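Local atomic coordinates of HIAXHD3 (Humicola insolens, PDB entry 3ZXK), a protein that releases alpha-L-arabinofuranose as an exo-acting family 43 glycoside hydrolase, probably from the side chains of xylan. Residues A[267-270]-A[271-275]; A[413-416]-A[417-420]. One frame throughout, in Å; residues are numbered along the deposited sequence.

Contact 1. Residues A[267-270]-A[271-275]; sequences DAYP and GGRIP. With AHR (alpha-L-arabinofuranose), chain C.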
ATOM      1  N   ASP A 267      -5.889  11.677   3.954  1.00  6.03           N
ATOM      2  CA  ASP A 267      -6.347  10.705   4.970  1.00  6.03           C
ATOM      3  C   ASP A 267      -7.802  10.251   4.725  1.00  5.44           C
ATOM      4  O   ASP A 267      -8.716  10.550   5.494  1.00  5.54           O
ATOM      5  CB  ASP A 267      -6.135  11.227   6.407  1.00  7.11           C
ATOM      6  CG  ASP A 267      -4.651  11.322   6.797  1.00  7.92           C
ATOM      7  OD1 ASP A 267      -3.858  10.480   6.338  1.00 10.31           O
ATOM      8  OD2 ASP A 267      -4.279  12.247   7.567  1.00  8.76           O
ATOM      9  N   ALA A 268      -8.011   9.522   3.636  1.00  5.29           N
ATOM     10  CA  ALA A 268      -9.345   9.160   3.180  1.00  5.87           C
ATOM     11  C   ALA A 268      -9.872   7.883   3.842  1.00  5.38           C
ATOM     12  O   ALA A 268     -10.411   7.005   3.161  1.00  5.81           O
ATOM     13  CB  ALA A 268      -9.332   9.022   1.661  1.00  6.10           C
ATOM     14  N   TYR A 269      -9.728   7.789   5.172  1.00  5.13           N
ATOM     15  CA  TYR A 269     -10.288   6.692   5.955  1.00  5.38           C
ATOM     16  C   TYR A 269     -11.815   6.730   5.810  1.00  5.46           C
ATOM     17  O   TYR A 269     -12.401   7.825   5.730  1.00  5.75           O
ATOM     18  CB  TYR A 269      -9.838   6.808   7.403  1.00  5.49           C
ATOM     19  CG  TYR A 269      -8.346   6.592   7.497  1.00  5.31           C
ATOM     20  CD1 TYR A 269      -7.804   5.330   7.291  1.00  5.48           C
ATOM     21  CD2 TYR A 269      -7.466   7.655   7.711  1.00  5.37           C
ATOM     22  CE1 TYR A 269      -6.428   5.124   7.324  1.00  5.33           C
ATOM     23  CE2 TYR A 269      -6.095   7.448   7.753  1.00  6.11           C
ATOM     24  CZ  TYR A 269      -5.582   6.170   7.563  1.00  5.18           C
ATOM     25  OH  TYR A 269      -4.207   5.964   7.601  1.00  6.41           O
ATOM     26  N   PRO A 270     -12.473   5.548   5.724  1.00  5.30           N
ATOM     27  CA  PRO A 270     -11.934   4.207   6.001  1.00  5.36           C
ATOM     28  C   PRO A 270     -11.228   3.501   4.840  1.00  6.03           C
ATOM     29  O   PRO A 270     -10.774   2.377   5.000  1.00  7.05           O
ATOM     30  CB  PRO A 270     -13.179   3.424   6.434  1.00  5.95           C
ATOM     31  CG  PRO A 270     -14.251   4.020   5.578  1.00  6.15           C
ATOM     32  CD  PRO A 270     -13.946   5.516   5.621  1.00  5.74           C
ATOM     33  N   GLY A 271     -11.118   4.149   3.690  1.00  6.13           N
ATOM     34  CA  GLY A 271     -10.440   3.549   2.557  1.00  6.55           C
ATOM     35  C   GLY A 271      -8.923   3.497   2.656  1.00  6.33           C
ATOM     36  O   GLY A 271      -8.301   2.623   2.057  1.00  7.49           O
ATOM     37  N   GLY A 272      -8.333   4.444   3.375  1.00  6.12           N
ATOM     38  CA  GLY A 272      -6.874   4.568   3.445  1.00  5.87           C
ATOM     39  C   GLY A 272      -6.372   5.891   2.900  1.00  5.01           C
ATOM     40  O   GLY A 272      -7.113   6.862   2.845  1.00  5.65           O
ATOM     41  N   ARG A 273      -5.101   5.923   2.540  1.00  4.93           N
ATOM     42  CA  ARG A 273      -4.423   7.157   2.185  1.00  5.09           C
ATOM     43  C   ARG A 273      -4.130   7.132   0.702  1.00  4.81           C
ATOM     44  O   ARG A 273      -3.434   6.238   0.216  1.00  4.90           O
ATOM     45  CB  ARG A 273      -3.176   7.341   3.045  1.00  4.95           C
ATOM     46  CG  ARG A 273      -3.628   7.597   4.477  1.00  6.05           C
ATOM     47  CD  ARG A 273      -2.520   7.704   5.496  1.00  6.16           C
ATOM     48  NE  ARG A 273      -1.749   6.485   5.661  1.00  6.22           N
ATOM     49  CZ  ARG A 273      -0.599   6.428   6.334  1.00  7.21           C
ATOM     50  NH1 ARG A 273      -0.098   7.541   6.908  1.00  9.02           N
ATOM     51  NH2 ARG A 273       0.053   5.262   6.435  1.00  7.99           N
ATOM     52  N   ILE A 274      -4.711   8.100  -0.006  1.00  4.45           N
ATOM     53  CA  ILE A 274      -4.799   8.063  -1.453  1.00  4.76           C
ATOM     54  C   ILE A 274      -4.174   9.305  -2.096  1.00  4.36           C
ATOM     55  O   ILE A 274      -4.236  10.398  -1.546  1.00  4.52           O
ATOM     56  CB  ILE A 274      -6.275   7.830  -1.911  1.00  5.46           C
ATOM     57  CG1 ILE A 274      -7.151   9.066  -1.646  1.00  5.98           C
ATOM     58  CG2 ILE A 274      -6.842   6.566  -1.240  1.00  5.88           C
ATOM     59  CD1 ILE A 274      -8.608   8.857  -2.021  1.00  6.34           C
ATOM     60  N   PRO A 275      -3.576   9.144  -3.285  1.00  4.60           N
ATOM     61  CA  PRO A 275      -2.827  10.261  -3.851  1.00  4.49           C
ATOM     62  C   PRO A 275      -3.660  11.295  -4.609  1.00  4.65           C
ATOM     63  O   PRO A 275      -4.626  10.946  -5.303  1.00  4.90           O
ATOM     64  CB  PRO A 275      -1.863   9.579  -4.842  1.00  4.40           C
ATOM     65  CG  PRO A 275      -2.561   8.315  -5.241  1.00  4.73           C
ATOM     66  CD  PRO A 275      -3.333   7.876  -4.011  1.00  4.53           C
TER
HETATM   67  O5  AHR C   3      -3.909  11.632  10.156  1.00 12.55           O
HETATM   68  C5  AHR C   3      -3.495  10.254  10.067  1.00 13.07           C
HETATM   69  C4  AHR C   3      -1.983  10.114   9.868  1.00 14.68           C
HETATM   70  O4  AHR C   3      -1.276  10.717  10.949  1.00 15.54           O
HETATM   71  C3  AHR C   3      -1.375  10.810   8.655  1.00 12.47           C
HETATM   72  O3  AHR C   3      -1.517  10.065   7.455  1.00 12.69           O
HETATM   73  C2  AHR C   3       0.085  10.947   8.994  1.00 15.72           C
HETATM   74  O2  AHR C   3       0.650  12.158   8.458  1.00 15.79           O
HETATM   75  C1  AHR C   3       0.061  11.016  10.508  1.00 17.61           C
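Asp267 and Arg273 grip the same hydroxyl of the bound arabinofuranose. Sugar O3 donates to Asp267 OD1 at 2.6 Å. The same O3 accepts a hydrogen bond of 2.9 Å from Arg273 NH1, with an N-H...O angle of 157°, and lies at the edge of the guanidinium, in its plane. The other carboxylate oxygen, Asp267 OD2, takes a bond from sugar O5 at 2.7 Å. The carboxylate therefore reads two hydroxyls, and O3 is fixed as donor and acceptor at once. His248 bonds the sugar as well.

The two side chains run alongside each other. Asp267 OD1 lies 3.2 Å from Arg273 CD, against the aliphatic part of the arginine. The bend at chi3 (-64°) swings Arg273 NE away from the sugar, and NH1 reaches back to O3. Tyr269 also lies alongside Arg273. Tyr269 OH comes 3.2 Å from Arg273 CD, and ring and guanidinium planes are 27° apart. The hydroxyl is held by the backbone oxygen of Phe505, and the ring also meets Phe469.

Behind these groups the chain reverses. Ala268 is the centre of an inverse gamma turn, and a cis peptide bond precedes Pro270. Ala268 O receives weak bonds from Gly271 N at 3.0 Å and Gly272 N at 3.3 Å. Gly272 has backbone angles that would jam a side chain against the preceding carbonyl. One face of the Tyr269 ring lies over its backbone.

The whole is a buried turn between strands 260-267 and 273-282, lining the arabinose pocket of the family 43 five-bladed beta-propeller.

Contact 2. Residues A[413-416]-A[417-420]; sequences WKQG and NEAR
Gln415 and Glu418 are the ends of a type II' turn, which forms the two-residue loop of the beta hairpin between strands 406-415 and 418-429. Gly416 takes the first corner with positive phi, and Asn417 takes the second. Below the turn the backbones pair antiparallel. Gln415 N bonds Glu418 O at 2.9 Å. Further down, Trp413 N donates to Arg420 O at 2.9 Å, and Arg420 N returns a bond to Trp413 O at 3.0 Å.

Trp413, Gln415, Glu418 and Arg420 share one face. Arg420 NH1 donates to Gln415 OE1 at 3.0 Å, with an N-H...O angle of 148°. The amide oxygen lies in the guanidinium plane, but NH1 stands 57° out of the plane of the amide carbonyl. Glu418 OE2 is also near, 3.6 Å from NH1 in a salt bridge. It lies 3.1 Å from Gln415 OE1, two acceptors that the arginine charge probably helps to hold together. A leucine in place of Gln415 would probably leave Arg420 NH1 without its amide partner, with the long salt bridge to Glu418 as its remaining tie within the hairpin.

Lys414 and Ala419 occupy the other face. A bend at chi2 (75°) lays the lysine over the alanine, with Lys414 CD 3.7 Å from Ala419 CB.

Strands 396-403 and 436-448 flank the hairpin within its sheet. Arg397 makes a cation-pi contact with Trp413, whose ring also rests on Val422 and Val424. Asn445 accepts from Arg420 NE, while Lys414 NZ reaches back to Met392 O, in the loop ahead of strand 396-403.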
ATOM      1  N   TRP A 413     -17.901 -22.635   7.560  1.00  4.47           N
ATOM      2  CA  TRP A 413     -17.417 -23.404   8.713  1.00  4.58           C
ATOM      3  C   TRP A 413     -17.731 -24.867   8.470  1.00  4.85           C
ATOM      4  O   TRP A 413     -18.887 -25.246   8.187  1.00  5.08           O
ATOM      5  CB  TRP A 413     -18.083 -22.939  10.020  1.00  4.97           C
ATOM      6  CG  TRP A 413     -17.546 -21.645  10.555  1.00  5.09           C
ATOM      7  CD1 TRP A 413     -16.745 -20.724   9.911  1.00  5.09           C
ATOM      8  CD2 TRP A 413     -17.752 -21.140  11.889  1.00  5.36           C
ATOM      9  NE1 TRP A 413     -16.451 -19.680  10.739  1.00  4.77           N
ATOM     10  CE2 TRP A 413     -17.031 -19.878  11.967  1.00  4.68           C
ATOM     11  CE3 TRP A 413     -18.450 -21.601  13.001  1.00  5.56           C
ATOM     12  CZ2 TRP A 413     -17.002 -19.121  13.144  1.00  5.20           C
ATOM     13  CZ3 TRP A 413     -18.419 -20.852  14.174  1.00  6.73           C
ATOM     14  CH2 TRP A 413     -17.717 -19.641  14.245  1.00  6.22           C
ATOM     15  N   LYS A 414     -16.695 -25.686   8.552  1.00  5.08           N
ATOM     16  CA  LYS A 414     -16.830 -27.151   8.490  1.00  5.38           C
ATOM     17  C   LYS A 414     -16.764 -27.689   9.935  1.00  5.95           C
ATOM     18  O   LYS A 414     -15.757 -27.529  10.616  1.00  6.42           O
ATOM     19  CB  LYS A 414     -15.716 -27.772   7.616  1.00  6.43           C
ATOM     20  CG  LYS A 414     -15.897 -29.278   7.343  1.00  7.85           C
ATOM     21  CD  LYS A 414     -16.992 -29.547   6.310  1.00 10.44           C
ATOM     22  CE  LYS A 414     -17.108 -31.016   5.973  1.00 14.13           C
ATOM     23  NZ  LYS A 414     -15.916 -31.452   5.206  1.00 16.17           N
ATOM     24  N   GLN A 415     -17.858 -28.273  10.414  1.00  5.77           N
ATOM     25  CA  GLN A 415     -17.881 -28.927  11.728  1.00  6.19           C
ATOM     26  C   GLN A 415     -18.377 -30.339  11.537  1.00  6.62           C
ATOM     27  O   GLN A 415     -19.476 -30.549  11.030  1.00  6.84           O
ATOM     28  CB  GLN A 415     -18.711 -28.120  12.752  1.00  7.40           C
ATOM     29  CG  GLN A 415     -18.222 -26.671  12.932  1.00  8.40           C
ATOM     30  CD  GLN A 415     -19.192 -25.819  13.723  1.00 11.65           C
ATOM     31  OE1 GLN A 415     -20.417 -26.017  13.686  1.00 14.07           O
ATOM     32  NE2 GLN A 415     -18.655 -24.884  14.461  1.00 13.48           N
ATOM     33  N   GLY A 416     -17.559 -31.317  11.914  1.00  7.19           N
ATOM     34  CA  GLY A 416     -17.886 -32.710  11.605  1.00  7.93           C
ATOM     35  C   GLY A 416     -18.083 -32.851  10.110  1.00  8.79           C
ATOM     36  O   GLY A 416     -17.217 -32.441   9.294  1.00 10.20           O
ATOM     37  N   ASN A 417     -19.233 -33.396   9.739  1.00  8.95           N
ATOM     38  CA  ASN A 417     -19.552 -33.607   8.333  1.00 10.77           C
ATOM     39  C   ASN A 417     -20.416 -32.496   7.755  1.00 10.86           C
ATOM     40  O   ASN A 417     -20.815 -32.578   6.596  1.00 15.51           O
ATOM     41  CB  ASN A 417     -20.209 -34.972   8.142  1.00 12.86           C
ATOM     42  CG  ASN A 417     -19.297 -36.118   8.559  1.00 15.50           C
ATOM     43  OD1 ASN A 417     -19.706 -37.041   9.279  1.00 20.17           O
ATOM     44  ND2 ASN A 417     -18.062 -36.068   8.103  1.00 17.76           N
ATOM     45  N   GLU A 418     -20.693 -31.459   8.549  1.00 10.40           N
ATOM     46  CA  GLU A 418     -21.532 -30.320   8.106  1.00 11.44           C
ATOM     47  C   GLU A 418     -20.655 -29.171   7.623  1.00  8.79           C
ATOM     48  O   GLU A 418     -19.789 -28.728   8.352  1.00  8.34           O
ATOM     49  CB  GLU A 418     -22.480 -29.809   9.244  1.00 13.99           C
ATOM     50  CG  GLU A 418     -21.862 -29.133  10.512  1.00 14.77           C
ATOM     51  CD  GLU A 418     -22.740 -28.041  11.180  1.00 24.50           C
ATOM     52  OE1 GLU A 418     -23.508 -27.374  10.446  1.00 28.26           O
ATOM     53  OE2 GLU A 418     -22.652 -27.818  12.436  1.00 24.65           O
ATOM     54  N   ALA A 419     -20.894 -28.672   6.413  1.00  8.09           N
ATOM     55  CA  ALA A 419     -20.356 -27.380   6.004  1.00  7.69           C
ATOM     56  C   ALA A 419     -21.509 -26.406   5.871  1.00  7.47           C
ATOM     57  O   ALA A 419     -22.559 -26.735   5.300  1.00  7.49           O
ATOM     58  CB  ALA A 419     -19.601 -27.458   4.693  1.00  8.51           C
ATOM     59  N   ARG A 420     -21.337 -25.223   6.434  1.00  7.05           N
ATOM     60  CA  ARG A 420     -22.367 -24.216   6.325  1.00  7.42           C
ATOM     61  C   ARG A 420     -21.790 -22.828   6.207  1.00  6.09           C
ATOM     62  O   ARG A 420     -20.673 -22.536   6.675  1.00  6.26           O
ATOM     63  CB  ARG A 420     -23.323 -24.285   7.498  1.00  8.76           C
ATOM     64  CG  ARG A 420     -22.806 -23.628   8.750  1.00 10.30           C
ATOM     65  CD  ARG A 420     -23.897 -23.579   9.786  1.00 12.02           C
ATOM     66  NE  ARG A 420     -23.570 -22.744  10.929  1.00 13.23           N
ATOM     67  CZ  ARG A 420     -22.801 -23.115  11.947  1.00 12.05           C
ATOM     68  NH1 ARG A 420     -22.208 -24.319  11.984  1.00 15.59           N
ATOM     69  NH2 ARG A 420     -22.622 -22.271  12.941  1.00 10.86           N
TER

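Contact 1 comes first along the chain and contact 2 follows; neither encloses the other. Their centres are 38 Å apart and their nearest atoms about 23 Å, so they do not touch. Contact 1 lies in the family 43 part, its centre about 11 Å from the centre of the chain, at a turn of the four-stranded sheet that holds strands 260-267 and 273-282. The centre of contact 2 is about 35 Å from that point, in the concanavalin A-like part, at the end of a hairpin in another antiparallel sheet. The two share no strand or sheet. One helps to bind the sugar; the other is the turn end of a hairpin at the surface, far from it.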